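Local coordinates for protein N-alpha-acetyltransferase 35, NatC auxiliary subunit (Saccharomyces cerevisiae, PDB 6YGA) that serves as the auxiliary subunit of the NatC N-terminal acetyltransferase, which acetylates the N-terminal methionine of the L-A virus Gag protein, at residues V78-I92 against W137-G149. Residues are numbered along the deposited sequence; the frame is centred on the assembly and turned at random.
Sequences VNVAYDPPLASVAAI and WCTGNILYDKVLG
W137 lays its CB against CG2 of V78, opening a near-parallel helix pair with the two preceding loops packed together. Within the Mak10 family region it joins the first turns of helices 85-104 and 142-167, which run in nearly the same direction, their axes 30° apart and 9.6 Å at closest approach; no other protein chain of the assembly touches it. Next, C138 N gives a hydrogen bond of 3.2 Å to OD1 of N79, arriving in the plane of that amide. T139 sets its CA and CB against the carbonyl O of N79, a CA-H...O contact of 3.2 Å from CA, while CG2 reaches V78 O. Its OG1 accepts from N141 N in an ST turn, and OD2 of D145 gathers the N-H groups of T139 and G140 from opposite faces of the carboxylate, which ties the loop to its own helix. N141, the N-cap of helix 142-167, accepts from L143 N through OD1 and turns ND2 onto CB and CG of P85. L143 rests its CD1 on L86 N. Y144 is a knob among P85, S88, V89 and I92. With CG anti to its own carbonyl carbon (chi1 -77°), the ring slides between loop and helix: A81 CA sits over one face, 3.9 Å from the centroid, and V89 CG2 over the other at 3.8 Å, both CH-pi contacts. The hydroxyl beyond the ring donates to Y82 O at 2.6 Å, tilted 19° from the carbonyl plane. L220 of helix 215-231 also touches V89. One turn on, L148 crosses I92 at about a right angle, its CD1 3.8 Å from I92 CG2.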
loop_
_atom_site.group_PDB
_atom_site.type_symbol
_atom_site.label_atom_id
_atom_site.label_comp_id
_atom_site.label_asym_id
_atom_site.label_seq_id
_atom_site.Cartn_x
_atom_site.Cartn_y
_atom_site.Cartn_z
ATOM N N VAL B 78 28.849 18.044 -17.234
ATOM C CA VAL B 78 29.255 18.017 -15.834
ATOM C C VAL B 78 30.607 18.692 -15.635
ATOM O O VAL B 78 30.896 19.199 -14.542
ATOM C CB VAL B 78 29.271 16.567 -15.316
ATOM C CG1 VAL B 78 27.852 16.066 -15.104
ATOM C CG2 VAL B 78 30.013 15.670 -16.293
ATOM N N ASN B 79 31.454 18.718 -16.670
ATOM C CA ASN B 79 32.798 19.272 -16.539
ATOM C C ASN B 79 32.827 20.793 -16.593
ATOM O O ASN B 79 33.870 21.385 -16.298
ATOM C CB ASN B 79 33.723 18.708 -17.626
ATOM C CG ASN B 79 33.711 17.192 -17.679
ATOM O OD1 ASN B 79 34.266 16.523 -16.806
ATOM N ND2 ASN B 79 33.081 16.642 -18.712
ATOM N N VAL B 80 31.731 21.437 -16.971
ATOM C CA VAL B 80 31.675 22.894 -16.983
ATOM C C VAL B 80 31.344 23.389 -15.584
ATOM O O VAL B 80 30.446 22.863 -14.916
ATOM C CB VAL B 80 30.644 23.387 -18.016
ATOM C CG1 VAL B 80 30.515 24.902 -17.978
ATOM C CG2 VAL B 80 31.029 22.916 -19.410
ATOM N N ALA B 81 32.086 24.396 -15.127
ATOM C CA ALA B 81 31.858 25.022 -13.826
ATOM C C ALA B 81 30.965 26.235 -14.049
ATOM O O ALA B 81 31.443 27.312 -14.412
ATOM C CB ALA B 81 33.176 25.412 -13.169
ATOM N N TYR B 82 29.665 26.059 -13.827
ATOM C CA TYR B 82 28.693 27.112 -14.083
ATOM C C TYR B 82 28.752 28.181 -12.999
ATOM O O TYR B 82 28.925 27.881 -11.814
ATOM C CB TYR B 82 27.287 26.519 -14.180
ATOM C CG TYR B 82 27.126 25.557 -15.339
ATOM C CD1 TYR B 82 27.424 24.206 -15.195
ATOM C CD2 TYR B 82 26.690 26.002 -16.582
ATOM C CE1 TYR B 82 27.289 23.326 -16.251
ATOM C CE2 TYR B 82 26.551 25.129 -17.646
ATOM C CZ TYR B 82 26.852 23.791 -17.473
ATOM O OH TYR B 82 26.715 22.917 -18.526
ATOM N N ASP B 83 28.611 29.437 -13.417
ATOM C CA ASP B 83 28.731 30.650 -12.620
ATOM C C ASP B 83 27.357 31.165 -12.204
ATOM O O ASP B 83 26.405 31.095 -12.989
ATOM C CB ASP B 83 29.459 31.735 -13.414
ATOM C CG ASP B 83 30.756 31.237 -14.022
ATOM O OD1 ASP B 83 31.714 30.973 -13.266
ATOM O OD2 ASP B 83 30.808 31.085 -15.262
ATOM N N PRO B 84 27.207 31.677 -10.967
ATOM C CA PRO B 84 28.232 31.703 -9.911
ATOM C C PRO B 84 28.410 30.351 -9.209
ATOM O O PRO B 84 27.420 29.718 -8.847
ATOM C CB PRO B 84 27.704 32.760 -8.937
ATOM C CG PRO B 84 26.228 32.762 -9.141
ATOM C CD PRO B 84 26.017 32.467 -10.600
ATOM N N PRO B 85 29.665 29.932 -9.005
ATOM C CA PRO B 85 29.913 28.541 -8.573
ATOM C C PRO B 85 29.345 28.191 -7.207
ATOM O O PRO B 85 28.702 27.142 -7.063
ATOM C CB PRO B 85 31.446 28.447 -8.599
ATOM C CG PRO B 85 31.873 29.513 -9.559
ATOM C CD PRO B 85 30.912 30.639 -9.336
ATOM N N LEU B 86 29.577 29.026 -6.190
ATOM C CA LEU B 86 29.071 28.718 -4.853
ATOM C C LEU B 86 27.550 28.636 -4.847
ATOM O O LEU B 86 26.971 27.687 -4.310
ATOM C CB LEU B 86 29.552 29.759 -3.844
ATOM C CG LEU B 86 28.894 29.623 -2.466
ATOM C CD1 LEU B 86 29.401 28.380 -1.739
ATOM C CD2 LEU B 86 29.087 30.877 -1.618
ATOM N N ALA B 87 26.885 29.630 -5.441
ATOM C CA ALA B 87 25.427 29.612 -5.490
ATOM C C ALA B 87 24.914 28.438 -6.316
ATOM O O ALA B 87 23.895 27.828 -5.972
ATOM C CB ALA B 87 24.904 30.934 -6.050
ATOM N N SER B 88 25.607 28.102 -7.409
ATOM C CA SER B 88 25.156 26.997 -8.251
ATOM C C SER B 88 25.374 25.651 -7.569
ATOM O O SER B 88 24.485 24.792 -7.590
ATOM C CB SER B 88 25.864 27.035 -9.605
ATOM O OG SER B 88 25.325 28.053 -10.431
ATOM N N VAL B 89 26.547 25.446 -6.963
ATOM C CA VAL B 89 26.802 24.199 -6.244
ATOM C C VAL B 89 25.832 24.049 -5.080
ATOM O O VAL B 89 25.296 22.962 -4.836
ATOM C CB VAL B 89 28.271 24.141 -5.783
ATOM C CG1 VAL B 89 28.444 23.149 -4.640
ATOM C CG2 VAL B 89 29.174 23.764 -6.953
ATOM N N ALA B 90 25.569 25.141 -4.358
ATOM C CA ALA B 90 24.602 25.083 -3.267
ATOM C C ALA B 90 23.201 24.784 -3.784
ATOM O O ALA B 90 22.445 24.041 -3.150
ATOM C CB ALA B 90 24.620 26.391 -2.477
ATOM N N ALA B 91 22.835 25.349 -4.938
ATOM C CA ALA B 91 21.516 25.073 -5.501
ATOM C C ALA B 91 21.417 23.638 -6.003
ATOM O O ALA B 91 20.359 23.007 -5.890
ATOM C CB ALA B 91 21.204 26.059 -6.625
ATOM N N ILE B 92 22.505 23.109 -6.568
ATOM C CA ILE B 92 22.523 21.717 -7.009
ATOM C C ILE B 92 22.352 20.779 -5.819
ATOM O O ILE B 92 21.530 19.857 -5.846
ATOM C CB ILE B 92 23.821 21.420 -7.782
ATOM C CG1 ILE B 92 23.809 22.094 -9.155
ATOM C CG2 ILE B 92 24.027 19.926 -7.951
ATOM C CD1 ILE B 92 25.110 21.936 -9.919
ATOM N N TRP B 137 34.042 13.690 -12.792
ATOM C CA TRP B 137 34.138 14.866 -13.644
ATOM C C TRP B 137 35.223 15.798 -13.119
ATOM O O TRP B 137 35.406 15.930 -11.904
ATOM C CB TRP B 137 32.793 15.605 -13.714
ATOM C CG TRP B 137 32.298 16.079 -12.375
ATOM C CD1 TRP B 137 32.606 17.257 -11.759
ATOM C CD2 TRP B 137 31.412 15.383 -11.488
ATOM N NE1 TRP B 137 31.968 17.338 -10.544
ATOM C CE2 TRP B 137 31.228 16.200 -10.355
ATOM C CE3 TRP B 137 30.756 14.150 -11.543
ATOM C CZ2 TRP B 137 30.418 15.824 -9.288
ATOM C CZ3 TRP B 137 29.953 13.779 -10.484
ATOM C CH2 TRP B 137 29.789 14.612 -9.371
ATOM N N CYS B 138 35.938 16.441 -14.042
ATOM C CA CYS B 138 37.002 17.389 -13.719
ATOM C C CYS B 138 36.639 18.740 -14.320
ATOM O O CYS B 138 36.725 18.926 -15.540
ATOM C CB CYS B 138 38.355 16.907 -14.246
ATOM S SG CYS B 138 39.002 15.425 -13.440
ATOM N N THR B 139 36.231 19.679 -13.466
ATOM C CA THR B 139 35.903 21.030 -13.900
ATOM C C THR B 139 37.018 22.031 -13.638
ATOM O O THR B 139 37.009 23.112 -14.234
ATOM C CB THR B 139 34.628 21.527 -13.205
ATOM O OG1 THR B 139 34.951 22.015 -11.895
ATOM C CG2 THR B 139 33.615 20.398 -13.086
ATOM N N GLY B 140 37.977 21.694 -12.779
ATOM C CA GLY B 140 38.998 22.632 -12.369
ATOM C C GLY B 140 38.575 23.595 -11.281
ATOM O O GLY B 140 39.394 24.419 -10.856
ATOM N N ASN B 141 37.327 23.525 -10.825
ATOM C CA ASN B 141 36.820 24.358 -9.744
ATOM C C ASN B 141 36.611 23.487 -8.512
ATOM O O ASN B 141 36.131 22.353 -8.614
ATOM C CB ASN B 141 35.511 25.049 -10.149
ATOM C CG ASN B 141 35.086 26.138 -9.171
ATOM O OD1 ASN B 141 35.306 26.030 -7.964
ATOM N ND2 ASN B 141 34.467 27.191 -9.693
ATOM N N ILE B 142 36.972 24.025 -7.345
ATOM C CA ILE B 142 37.025 23.197 -6.146
ATOM C C ILE B 142 35.627 22.887 -5.625
ATOM O O ILE B 142 35.416 21.868 -4.957
ATOM C CB ILE B 142 37.898 23.875 -5.074
ATOM C CG1 ILE B 142 38.435 22.828 -4.102
ATOM C CG2 ILE B 142 37.118 24.954 -4.323
ATOM C CD1 ILE B 142 39.284 21.766 -4.770
ATOM N N LEU B 143 34.654 23.750 -5.916
ATOM C CA LEU B 143 33.298 23.521 -5.432
ATOM C C LEU B 143 32.626 22.387 -6.196
ATOM O O LEU B 143 31.903 21.574 -5.605
ATOM C CB LEU B 143 32.494 24.816 -5.539
ATOM C CG LEU B 143 33.084 26.001 -4.767
ATOM C CD1 LEU B 143 32.325 27.269 -5.102
ATOM C CD2 LEU B 143 33.061 25.740 -3.267
ATOM N N TYR B 144 32.870 22.304 -7.506
ATOM C CA TYR B 144 32.268 21.249 -8.314
ATOM C C TYR B 144 32.980 19.914 -8.131
ATOM O O TYR B 144 32.326 18.873 -8.022
ATOM C CB TYR B 144 32.280 21.643 -9.792
ATOM C CG TYR B 144 31.221 22.650 -10.178
ATOM C CD1 TYR B 144 31.446 24.011 -10.033
ATOM C CD2 TYR B 144 29.997 22.238 -10.695
ATOM C CE1 TYR B 144 30.483 24.936 -10.385
ATOM C CE2 TYR B 144 29.027 23.155 -11.051
ATOM C CZ TYR B 144 29.275 24.502 -10.893
ATOM O OH TYR B 144 28.314 25.421 -11.245
ATOM N N ASP B 145 34.315 19.925 -8.096
ATOM C CA ASP B 145 35.068 18.675 -8.138
ATOM C C ASP B 145 35.162 18.011 -6.768
ATOM O O ASP B 145 35.092 16.781 -6.669
ATOM C CB ASP B 145 36.468 18.923 -8.706
ATOM C CG ASP B 145 36.437 19.569 -10.082
ATOM O OD1 ASP B 145 35.434 20.239 -10.400
ATOM O OD2 ASP B 145 37.411 19.402 -10.848
ATOM N N LYS B 146 35.321 18.797 -5.704
ATOM C CA LYS B 146 35.526 18.258 -4.365
ATOM C C LYS B 146 34.292 18.362 -3.481
ATOM O O LYS B 146 33.861 17.359 -2.903
ATOM C CB LYS B 146 36.711 18.966 -3.688
ATOM C CG LYS B 146 37.750 18.017 -3.102
ATOM C CD LYS B 146 37.142 17.126 -2.021
ATOM C CE LYS B 146 38.070 15.982 -1.616
ATOM N NZ LYS B 146 37.491 15.166 -0.504
ATOM N N VAL B 147 33.708 19.554 -3.352
ATOM C CA VAL B 147 32.553 19.723 -2.474
ATOM C C VAL B 147 31.333 19.011 -3.047
ATOM O O VAL B 147 30.695 18.197 -2.370
ATOM C CB VAL B 147 32.276 21.218 -2.235
ATOM C CG1 VAL B 147 31.043 21.397 -1.358
ATOM C CG2 VAL B 147 33.486 21.879 -1.601
ATOM N N LEU B 148 30.994 19.301 -4.305
ATOM C CA LEU B 148 29.812 18.688 -4.903
ATOM C C LEU B 148 30.012 17.193 -5.117
ATOM O O LEU B 148 29.066 16.410 -4.973
ATOM C CB LEU B 148 29.466 19.389 -6.215
ATOM C CG LEU B 148 28.168 18.952 -6.890
ATOM C CD1 LEU B 148 27.028 18.882 -5.883
ATOM C CD2 LEU B 148 27.822 19.906 -8.019
ATOM N N GLY B 149 31.236 16.776 -5.449
ATOM C CA GLY B 149 31.507 15.355 -5.602
ATOM C C GLY B 149 31.256 14.574 -4.327
ATOM O O GLY B 149 30.741 13.454 -4.364
#